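Arginine decarboxylase, A207R protein (Paramecium bursaria Chlorella virus 1, PDB 2NVA) catalyses the pyridoxal 5'-phosphate-dependent decarboxylation of arginine to agmatine, as a viral member of the eukaryotic ornithine decarboxylase-like family. Local coordinates at residues A[157-163]-A[200-206]; A[118-122]-A[162-168]. All blocks are in the same frame, centred on the assembly; numbering follows the deposited sequence.

Contact 1. Residues A[157-163]-A[200-206]; sequences RHLLEYA and EAISVGH
With CG of Arg157 swung opposite its backbone N (chi1 -164°) and the chain extended as far as NE, the guanidinium reaches across to the carboxylate of Glu200, whose own chain is bent at chi2 (-84°). NH1 of Arg157 forms a salt bridge of 2.9 Å with OE2 of Glu200, nearly along the C-O axis of the acceptor, and also donates to OG of Ser203 at 3.1 Å. Both acceptors lie close to the guanidinium plane and hold its rotation, while CG2 of Val204 rests over one face, 3.8 Å from CZ of Arg157. An oblique salt bridge from NE of Arg157 to OE1 of Glu161, met from above the carboxylate plane, completes a three-residue network. Deeper in, Leu160 CD1 packs on Ala201 CB at 3.9 Å. His206 follows Gly205, the C-prime residue of the Schellman motif that ends the helix, and its NE2 donates an almost straight bond of 2.9 Å to the carbonyl O of Leu160, which lies in the ring plane. The segments 157-163 and 200-204, of helices 156-165 and 184-204, run at 39°, their axes 9.4 Å apart at closest approach. Beneath them, Leu160, Ala163 and His206 all touch Val170 of the parallel strand 170-174.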
ATOM      1  N   ARG A 157     -27.656  -4.475  24.226  1.00 13.46           N
ATOM      2  CA  ARG A 157     -29.100  -4.709  24.347  1.00 13.38           C
ATOM      3  C   ARG A 157     -29.914  -3.898  23.332  1.00 13.35           C
ATOM      4  O   ARG A 157     -30.825  -4.429  22.694  1.00 13.19           O
ATOM      5  CB  ARG A 157     -29.621  -4.495  25.777  1.00 13.37           C
ATOM      6  CG  ARG A 157     -31.000  -5.126  25.908  1.00 14.58           C
ATOM      7  CD  ARG A 157     -31.653  -5.020  27.266  1.00 16.56           C
ATOM      8  NE  ARG A 157     -32.998  -5.589  27.164  1.00 17.13           N
ATOM      9  CZ  ARG A 157     -33.307  -6.871  27.355  1.00 17.36           C
ATOM     10  NH1 ARG A 157     -32.375  -7.755  27.692  1.00 17.28           N
ATOM     11  NH2 ARG A 157     -34.569  -7.265  27.232  1.00 17.19           N
ATOM     12  N   HIS A 158     -29.571  -2.621  23.185  1.00 13.53           N
ATOM     13  CA  HIS A 158     -30.237  -1.744  22.229  1.00 13.79           C
ATOM     14  C   HIS A 158     -30.194  -2.305  20.806  1.00 13.39           C
ATOM     15  O   HIS A 158     -31.219  -2.340  20.122  1.00 13.54           O
ATOM     16  CB  HIS A 158     -29.612  -0.336  22.245  1.00 14.38           C
ATOM     17  CG  HIS A 158     -30.023   0.510  21.074  1.00 16.10           C
ATOM     18  ND1 HIS A 158     -31.264   1.105  20.985  1.00 16.52           N
ATOM     19  CD2 HIS A 158     -29.365   0.832  19.933  1.00 17.67           C
ATOM     20  CE1 HIS A 158     -31.351   1.763  19.841  1.00 17.50           C
ATOM     21  NE2 HIS A 158     -30.214   1.613  19.186  1.00 17.19           N
ATOM     22  N   LEU A 159     -29.014  -2.732  20.370  1.00 12.76           N
ATOM     23  CA  LEU A 159     -28.835  -3.258  19.011  1.00 12.59           C
ATOM     24  C   LEU A 159     -29.638  -4.540  18.784  1.00 12.45           C
ATOM     25  O   LEU A 159     -30.217  -4.739  17.725  1.00 12.34           O
ATOM     26  CB  LEU A 159     -27.359  -3.506  18.725  1.00 13.08           C
ATOM     27  CG  LEU A 159     -26.505  -2.255  18.500  1.00 13.11           C
ATOM     28  CD1 LEU A 159     -25.058  -2.667  18.345  1.00 13.52           C
ATOM     29  CD2 LEU A 159     -26.961  -1.455  17.275  1.00 14.07           C
ATOM     30  N   LEU A 160     -29.678  -5.384  19.804  1.00 12.36           N
ATOM     31  CA  LEU A 160     -30.432  -6.632  19.741  1.00 12.38           C
ATOM     32  C   LEU A 160     -31.930  -6.365  19.696  1.00 12.90           C
ATOM     33  O   LEU A 160     -32.663  -7.065  18.999  1.00 13.37           O
ATOM     34  CB  LEU A 160     -30.070  -7.550  20.914  1.00 12.13           C
ATOM     35  CG  LEU A 160     -28.621  -8.082  20.899  1.00 13.03           C
ATOM     36  CD1 LEU A 160     -28.248  -8.657  22.247  1.00 13.73           C
ATOM     37  CD2 LEU A 160     -28.421  -9.126  19.803  1.00 13.49           C
ATOM     38  N   GLU A 161     -32.371  -5.350  20.435  1.00 12.79           N
ATOM     39  CA  GLU A 161     -33.779  -4.957  20.446  1.00 13.41           C
ATOM     40  C   GLU A 161     -34.187  -4.359  19.119  1.00 13.25           C
ATOM     41  O   GLU A 161     -35.281  -4.610  18.627  1.00 13.36           O
ATOM     42  CB  GLU A 161     -34.044  -3.968  21.575  1.00 13.74           C
ATOM     43  CG  GLU A 161     -34.089  -4.627  22.941  1.00 14.90           C
ATOM     44  CD  GLU A 161     -34.206  -3.629  24.093  1.00 18.40           C
ATOM     45  OE1 GLU A 161     -34.732  -4.025  25.160  1.00 17.71           O
ATOM     46  OE2 GLU A 161     -33.768  -2.456  23.947  1.00 18.24           O
ATOM     47  N   TYR A 162     -33.292  -3.566  18.540  1.00 13.59           N
ATOM     48  CA  TYR A 162     -33.538  -2.965  17.237  1.00 13.79           C
ATOM     49  C   TYR A 162     -33.641  -4.031  16.152  1.00 13.52           C
ATOM     50  O   TYR A 162     -34.498  -3.940  15.264  1.00 13.59           O
ATOM     51  CB  TYR A 162     -32.456  -1.938  16.905  1.00 13.47           C
ATOM     52  CG  TYR A 162     -32.844  -0.984  15.794  1.00 14.46           C
ATOM     53  CD1 TYR A 162     -33.859  -0.038  15.970  1.00 17.00           C
ATOM     54  CD2 TYR A 162     -32.197  -1.029  14.566  1.00 15.12           C
ATOM     55  CE1 TYR A 162     -34.216   0.833  14.937  1.00 17.16           C
ATOM     56  CE2 TYR A 162     -32.522  -0.161  13.543  1.00 14.67           C
ATOM     57  CZ  TYR A 162     -33.513   0.769  13.732  1.00 17.58           C
ATOM     58  OH  TYR A 162     -33.845   1.616  12.706  1.00 17.42           O
ATOM     59  N   ALA A 163     -32.773  -5.033  16.219  1.00 12.91           N
ATOM     60  CA  ALA A 163     -32.862  -6.145  15.288  1.00 12.80           C
ATOM     61  C   ALA A 163     -34.214  -6.854  15.431  1.00 12.99           C
ATOM     62  O   ALA A 163     -34.876  -7.116  14.437  1.00 12.82           O
ATOM     63  CB  ALA A 163     -31.708  -7.108  15.499  1.00 12.99           C
ATOM     64  N   GLU A 200     -28.105 -11.823  26.607  1.00 13.87           N
ATOM     65  CA  GLU A 200     -28.914 -10.644  26.307  1.00 14.16           C
ATOM     66  C   GLU A 200     -29.803 -10.889  25.089  1.00 14.07           C
ATOM     67  O   GLU A 200     -30.973 -10.498  25.084  1.00 13.58           O
ATOM     68  CB  GLU A 200     -28.039  -9.423  26.035  1.00 14.07           C
ATOM     69  CG  GLU A 200     -27.373  -8.861  27.257  1.00 16.25           C
ATOM     70  CD  GLU A 200     -28.262  -7.912  28.046  1.00 18.31           C
ATOM     71  OE1 GLU A 200     -27.683  -7.058  28.761  1.00 19.29           O
ATOM     72  OE2 GLU A 200     -29.512  -7.994  27.971  1.00 17.31           O
ATOM     73  N   ALA A 201     -29.240 -11.553  24.077  1.00 13.23           N
ATOM     74  CA  ALA A 201     -29.978 -11.880  22.859  1.00 12.89           C
ATOM     75  C   ALA A 201     -31.159 -12.804  23.152  1.00 13.28           C
ATOM     76  O   ALA A 201     -32.262 -12.599  22.630  1.00 12.86           O
ATOM     77  CB  ALA A 201     -29.048 -12.493  21.792  1.00 12.77           C
ATOM     78  N   ILE A 202     -30.928 -13.808  23.995  1.00 13.39           N
ATOM     79  CA  ILE A 202     -32.001 -14.709  24.428  1.00 13.76           C
ATOM     80  C   ILE A 202     -33.082 -13.908  25.184  1.00 13.89           C
ATOM     81  O   ILE A 202     -34.288 -14.109  24.964  1.00 13.64           O
ATOM     82  CB  ILE A 202     -31.445 -15.886  25.274  1.00 13.35           C
ATOM     83  CG1 ILE A 202     -30.626 -16.825  24.381  1.00 14.50           C
ATOM     84  CG2 ILE A 202     -32.582 -16.675  25.961  1.00 15.38           C
ATOM     85  CD1 ILE A 202     -29.701 -17.760  25.134  1.00 15.87           C
ATOM     86  N   SER A 203     -32.638 -12.993  26.048  1.00 13.80           N
ATOM     87  CA  SER A 203     -33.526 -12.149  26.839  1.00 14.33           C
ATOM     88  C   SER A 203     -34.450 -11.291  25.962  1.00 14.36           C
ATOM     89  O   SER A 203     -35.627 -11.114  26.269  1.00 13.84           O
ATOM     90  CB  SER A 203     -32.720 -11.266  27.803  1.00 14.38           C
ATOM     91  OG  SER A 203     -33.600 -10.478  28.602  1.00 15.82           O
ATOM     92  N   VAL A 204     -33.896 -10.780  24.868  1.00 14.13           N
ATOM     93  CA  VAL A 204     -34.620  -9.963  23.894  1.00 14.25           C
ATOM     94  C   VAL A 204     -35.625 -10.801  23.085  1.00 14.40           C
ATOM     95  O   VAL A 204     -36.657 -10.282  22.643  1.00 14.73           O
ATOM     96  CB  VAL A 204     -33.603  -9.185  22.991  1.00 14.26           C
ATOM     97  CG1 VAL A 204     -34.251  -8.600  21.748  1.00 14.32           C
ATOM     98  CG2 VAL A 204     -32.922  -8.093  23.801  1.00 13.87           C
ATOM     99  N   GLY A 205     -35.346 -12.097  22.926  1.00 13.99           N
ATOM    100  CA  GLY A 205     -36.243 -12.993  22.186  1.00 13.56           C
ATOM    101  C   GLY A 205     -35.621 -13.667  20.968  1.00 13.19           C
ATOM    102  O   GLY A 205     -36.307 -14.350  20.212  1.00 13.25           O
ATOM    103  N   HIS A 206     -34.322 -13.462  20.768  1.00 13.00           N
ATOM    104  CA  HIS A 206     -33.579 -14.161  19.725  1.00 12.94           C
ATOM    105  C   HIS A 206     -33.266 -15.564  20.198  1.00 13.08           C
ATOM    106  O   HIS A 206     -33.327 -15.845  21.396  1.00 13.79           O
ATOM    107  CB  HIS A 206     -32.278 -13.408  19.384  1.00 12.41           C
ATOM    108  CG  HIS A 206     -32.517 -12.038  18.835  1.00 12.90           C
ATOM    109  ND1 HIS A 206     -33.016 -11.826  17.569  1.00 12.64           N
ATOM    110  CD2 HIS A 206     -32.357 -10.812  19.386  1.00 13.24           C
ATOM    111  CE1 HIS A 206     -33.140 -10.528  17.357  1.00 12.46           C
ATOM    112  NE2 HIS A 206     -32.754  -9.891  18.446  1.00 12.25           N
TER

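Contact 2. Residues A[118-122]-A[162-168]; sequences LDKIH and YAKQLDI
Two neighbouring helices of the TIM-barrel domain, 115-124 and 156-165, meet here through the segments 118-122 and 162-168. At the Ala163 end, Leu118 CD1 reaches the ring edge of Tyr162, 3.7 Å from CD2, and also packs against Ala163 CB, while its CD2 meets CG2 of Ile168. The Tyr162 hydroxyl donates to OD1 of Asp119 at 2.6 Å, a short bond that uses the syn lone pair; carboxylate and ring planes stand 70° apart. Leu166 CD1 lies 3.8 Å from both Leu118 O and Asp119 OD1. At the Leu166 end, His122 has CG anti to the backbone N (chi1 -179°), which carries the ring over to Leu166. There ND1 donates to the carbonyl O of Leu166 at 3.0 Å, in the carbonyl plane on a lone pair; the acceptor is tilted from the His122 ring plane and the N-H angle is a bent 136°. CD2 of Leu166 sits over the same ring, 4.1 Å from its centroid, in a CH-pi contact. Ile168, whose N closes the Schellman motif with Asp167 as C-prime residue, turns inward, its CD1 touching CG2 of Ile121 at 3.7 Å. Both isoleucines also pack on Met130 of strand 129-133. Side-by-side helices resting on parallel strands characterise the outer layer of a beta/alpha barrel.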
ATOM      1  N   LEU A 118     -28.385  -2.481  10.409  1.00 11.57           N
ATOM      2  CA  LEU A 118     -29.653  -3.228  10.527  1.00 12.18           C
ATOM      3  C   LEU A 118     -30.724  -2.665   9.600  1.00 12.15           C
ATOM      4  O   LEU A 118     -31.482  -3.420   8.992  1.00 12.28           O
ATOM      5  CB  LEU A 118     -30.158  -3.252  11.977  1.00 12.17           C
ATOM      6  CG  LEU A 118     -29.340  -4.092  12.964  1.00 12.25           C
ATOM      7  CD1 LEU A 118     -29.808  -3.859  14.387  1.00 13.12           C
ATOM      8  CD2 LEU A 118     -29.378  -5.596  12.630  1.00 13.43           C
ATOM      9  N   ASP A 119     -30.763  -1.339   9.473  1.00 12.36           N
ATOM     10  CA  ASP A 119     -31.667  -0.685   8.514  1.00 12.64           C
ATOM     11  C   ASP A 119     -31.407  -1.198   7.098  1.00 12.85           C
ATOM     12  O   ASP A 119     -32.347  -1.529   6.377  1.00 13.07           O
ATOM     13  CB  ASP A 119     -31.481   0.833   8.518  1.00 13.01           C
ATOM     14  CG  ASP A 119     -31.988   1.482   9.781  1.00 13.51           C
ATOM     15  OD1 ASP A 119     -32.864   0.893  10.444  1.00 14.11           O
ATOM     16  OD2 ASP A 119     -31.496   2.584  10.116  1.00 14.26           O
ATOM     17  N   LYS A 120     -30.131  -1.263   6.715  1.00 12.36           N
ATOM     18  CA  LYS A 120     -29.739  -1.746   5.389  1.00 12.43           C
ATOM     19  C   LYS A 120     -30.197  -3.180   5.184  1.00 12.29           C
ATOM     20  O   LYS A 120     -30.737  -3.515   4.127  1.00 12.24           O
ATOM     21  CB  LYS A 120     -28.219  -1.662   5.202  1.00 12.47           C
ATOM     22  CG  LYS A 120     -27.730  -0.306   4.733  1.00 13.62           C
ATOM     23  CD  LYS A 120     -26.256  -0.372   4.335  1.00 14.41           C
ATOM     24  CE  LYS A 120     -25.359  -0.225   5.527  1.00 14.44           C
ATOM     25  NZ  LYS A 120     -23.923  -0.439   5.172  1.00 12.35           N
ATOM     26  N   ILE A 121     -29.970  -4.014   6.195  1.00 11.72           N
ATOM     27  CA  ILE A 121     -30.373  -5.429   6.153  1.00 12.23           C
ATOM     28  C   ILE A 121     -31.879  -5.551   5.959  1.00 12.38           C
ATOM     29  O   ILE A 121     -32.344  -6.283   5.085  1.00 12.29           O
ATOM     30  CB  ILE A 121     -29.918  -6.184   7.433  1.00 12.22           C
ATOM     31  CG1 ILE A 121     -28.384  -6.239   7.515  1.00 12.96           C
ATOM     32  CG2 ILE A 121     -30.566  -7.600   7.540  1.00 12.06           C
ATOM     33  CD1 ILE A 121     -27.700  -7.124   6.454  1.00 13.73           C
ATOM     34  N   HIS A 122     -32.627  -4.814   6.775  1.00 12.23           N
ATOM     35  CA  HIS A 122     -34.084  -4.818   6.705  1.00 12.64           C
ATOM     36  C   HIS A 122     -34.572  -4.515   5.289  1.00 12.60           C
ATOM     37  O   HIS A 122     -35.453  -5.209   4.763  1.00 12.70           O
ATOM     38  CB  HIS A 122     -34.672  -3.813   7.695  1.00 12.16           C
ATOM     39  CG  HIS A 122     -36.169  -3.790   7.694  1.00 13.66           C
ATOM     40  ND1 HIS A 122     -36.925  -4.789   8.267  1.00 14.97           N
ATOM     41  CD2 HIS A 122     -37.048  -2.910   7.162  1.00 14.88           C
ATOM     42  CE1 HIS A 122     -38.210  -4.521   8.094  1.00 14.72           C
ATOM     43  NE2 HIS A 122     -38.311  -3.382   7.429  1.00 15.04           N
ATOM     44  N   TYR A 162     -33.292  -3.566  18.540  1.00 13.59           N
ATOM     45  CA  TYR A 162     -33.538  -2.965  17.237  1.00 13.79           C
ATOM     46  C   TYR A 162     -33.641  -4.031  16.152  1.00 13.52           C
ATOM     47  O   TYR A 162     -34.498  -3.940  15.264  1.00 13.59           O
ATOM     48  CB  TYR A 162     -32.456  -1.938  16.905  1.00 13.47           C
ATOM     49  CG  TYR A 162     -32.844  -0.984  15.794  1.00 14.46           C
ATOM     50  CD1 TYR A 162     -33.859  -0.038  15.970  1.00 17.00           C
ATOM     51  CD2 TYR A 162     -32.197  -1.029  14.566  1.00 15.12           C
ATOM     52  CE1 TYR A 162     -34.216   0.833  14.937  1.00 17.16           C
ATOM     53  CE2 TYR A 162     -32.522  -0.161  13.543  1.00 14.67           C
ATOM     54  CZ  TYR A 162     -33.513   0.769  13.732  1.00 17.58           C
ATOM     55  OH  TYR A 162     -33.845   1.616  12.706  1.00 17.42           O
ATOM     56  N   ALA A 163     -32.773  -5.033  16.219  1.00 12.91           N
ATOM     57  CA  ALA A 163     -32.862  -6.145  15.288  1.00 12.80           C
ATOM     58  C   ALA A 163     -34.214  -6.854  15.431  1.00 12.99           C
ATOM     59  O   ALA A 163     -34.876  -7.116  14.437  1.00 12.82           O
ATOM     60  CB  ALA A 163     -31.708  -7.108  15.499  1.00 12.99           C
ATOM     61  N   LYS A 164     -34.624  -7.141  16.667  1.00 13.02           N
ATOM     62  CA  LYS A 164     -35.919  -7.802  16.942  1.00 13.53           C
ATOM     63  C   LYS A 164     -37.078  -6.999  16.342  1.00 13.82           C
ATOM     64  O   LYS A 164     -37.968  -7.550  15.684  1.00 13.29           O
ATOM     65  CB  LYS A 164     -36.118  -7.977  18.464  1.00 13.60           C
ATOM     66  CG  LYS A 164     -37.302  -8.877  18.866  1.00 15.23           C
ATOM     67  CD  LYS A 164     -36.958 -10.367  18.704  1.00 16.39           C
ATOM     68  CE  LYS A 164     -38.207 -11.232  18.832  1.00 18.40           C
ATOM     69  NZ  LYS A 164     -37.887 -12.663  18.556  1.00 19.75           N
ATOM     70  N   GLN A 165     -37.039  -5.683  16.567  1.00 13.77           N
ATOM     71  CA  GLN A 165     -38.073  -4.779  16.071  1.00 14.08           C
ATOM     72  C   GLN A 165     -38.196  -4.823  14.544  1.00 14.36           C
ATOM     73  O   GLN A 165     -39.302  -4.704  14.009  1.00 13.90           O
ATOM     74  CB  GLN A 165     -37.791  -3.351  16.531  1.00 14.37           C
ATOM     75  CG  GLN A 165     -38.613  -2.328  15.786  1.00 15.08           C
ATOM     76  CD  GLN A 165     -38.441  -0.921  16.288  1.00 17.61           C
ATOM     77  OE1 GLN A 165     -39.161  -0.019  15.839  1.00 19.48           O
ATOM     78  NE2 GLN A 165     -37.512  -0.707  17.228  1.00 17.16           N
ATOM     79  N   LEU A 166     -37.062  -4.980  13.857  1.00 13.70           N
ATOM     80  CA  LEU A 166     -37.034  -5.055  12.391  1.00 13.87           C
ATOM     81  C   LEU A 166     -37.185  -6.479  11.838  1.00 13.73           C
ATOM     82  O   LEU A 166     -36.997  -6.696  10.638  1.00 13.62           O
ATOM     83  CB  LEU A 166     -35.760  -4.400  11.835  1.00 13.71           C
ATOM     84  CG  LEU A 166     -35.568  -2.892  12.026  1.00 14.57           C
ATOM     85  CD1 LEU A 166     -34.225  -2.464  11.436  1.00 13.79           C
ATOM     86  CD2 LEU A 166     -36.711  -2.094  11.411  1.00 16.71           C
ATOM     87  N   ASP A 167     -37.542  -7.428  12.704  1.00 13.21           N
ATOM     88  CA  ASP A 167     -37.743  -8.815  12.294  1.00 13.76           C
ATOM     89  C   ASP A 167     -36.469  -9.405  11.688  1.00 13.95           C
ATOM     90  O   ASP A 167     -36.531 -10.209  10.746  1.00 14.19           O
ATOM     91  CB  ASP A 167     -38.921  -8.933  11.317  1.00 14.34           C
ATOM     92  CG  ASP A 167     -40.255  -8.747  12.006  1.00 16.44           C
ATOM     93  OD1 ASP A 167     -40.363  -9.066  13.223  1.00 18.10           O
ATOM     94  OD2 ASP A 167     -41.229  -8.320  11.340  1.00 17.78           O
ATOM     95  N   ILE A 168     -35.334  -8.987  12.246  1.00 13.18           N
ATOM     96  CA  ILE A 168     -34.004  -9.489  11.859  1.00 13.22           C
ATOM     97  C   ILE A 168     -33.566 -10.584  12.824  1.00 13.27           C
ATOM     98  O   ILE A 168     -33.566 -10.380  14.040  1.00 13.27           O
ATOM     99  CB  ILE A 168     -32.934  -8.355  11.848  1.00 13.10           C
ATOM    100  CG1 ILE A 168     -33.242  -7.254  10.816  1.00 14.43           C
ATOM    101  CG2 ILE A 168     -31.526  -8.942  11.583  1.00 12.73           C
ATOM    102  CD1 ILE A 168     -33.730  -7.795   9.472  1.00 16.53           C
TER

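In the fold
Contacts 1 and 2 have centres 11 Å apart and share helix 156-165, which is flanked by helix 184-204 in contact 1 and helix 115-124 in contact 2; Tyr162 and Ala163 belong to both. Along the chain the segments alternate, in the order 118-122, 157-163, 162-168 and 200-206. The contacts also touch directly: Lys164 NZ probably bonds to Gly205 O at 2.8 Å, joining the ends of two helices. Strands 129-133 and 170-174 are adjacent in the parallel sheet, so three helices are packed in succession around the barrel wall. Both contacts lie away from the pyridoxal phosphate and agmatine site and belong to the scaffold of the cofactor-binding domain.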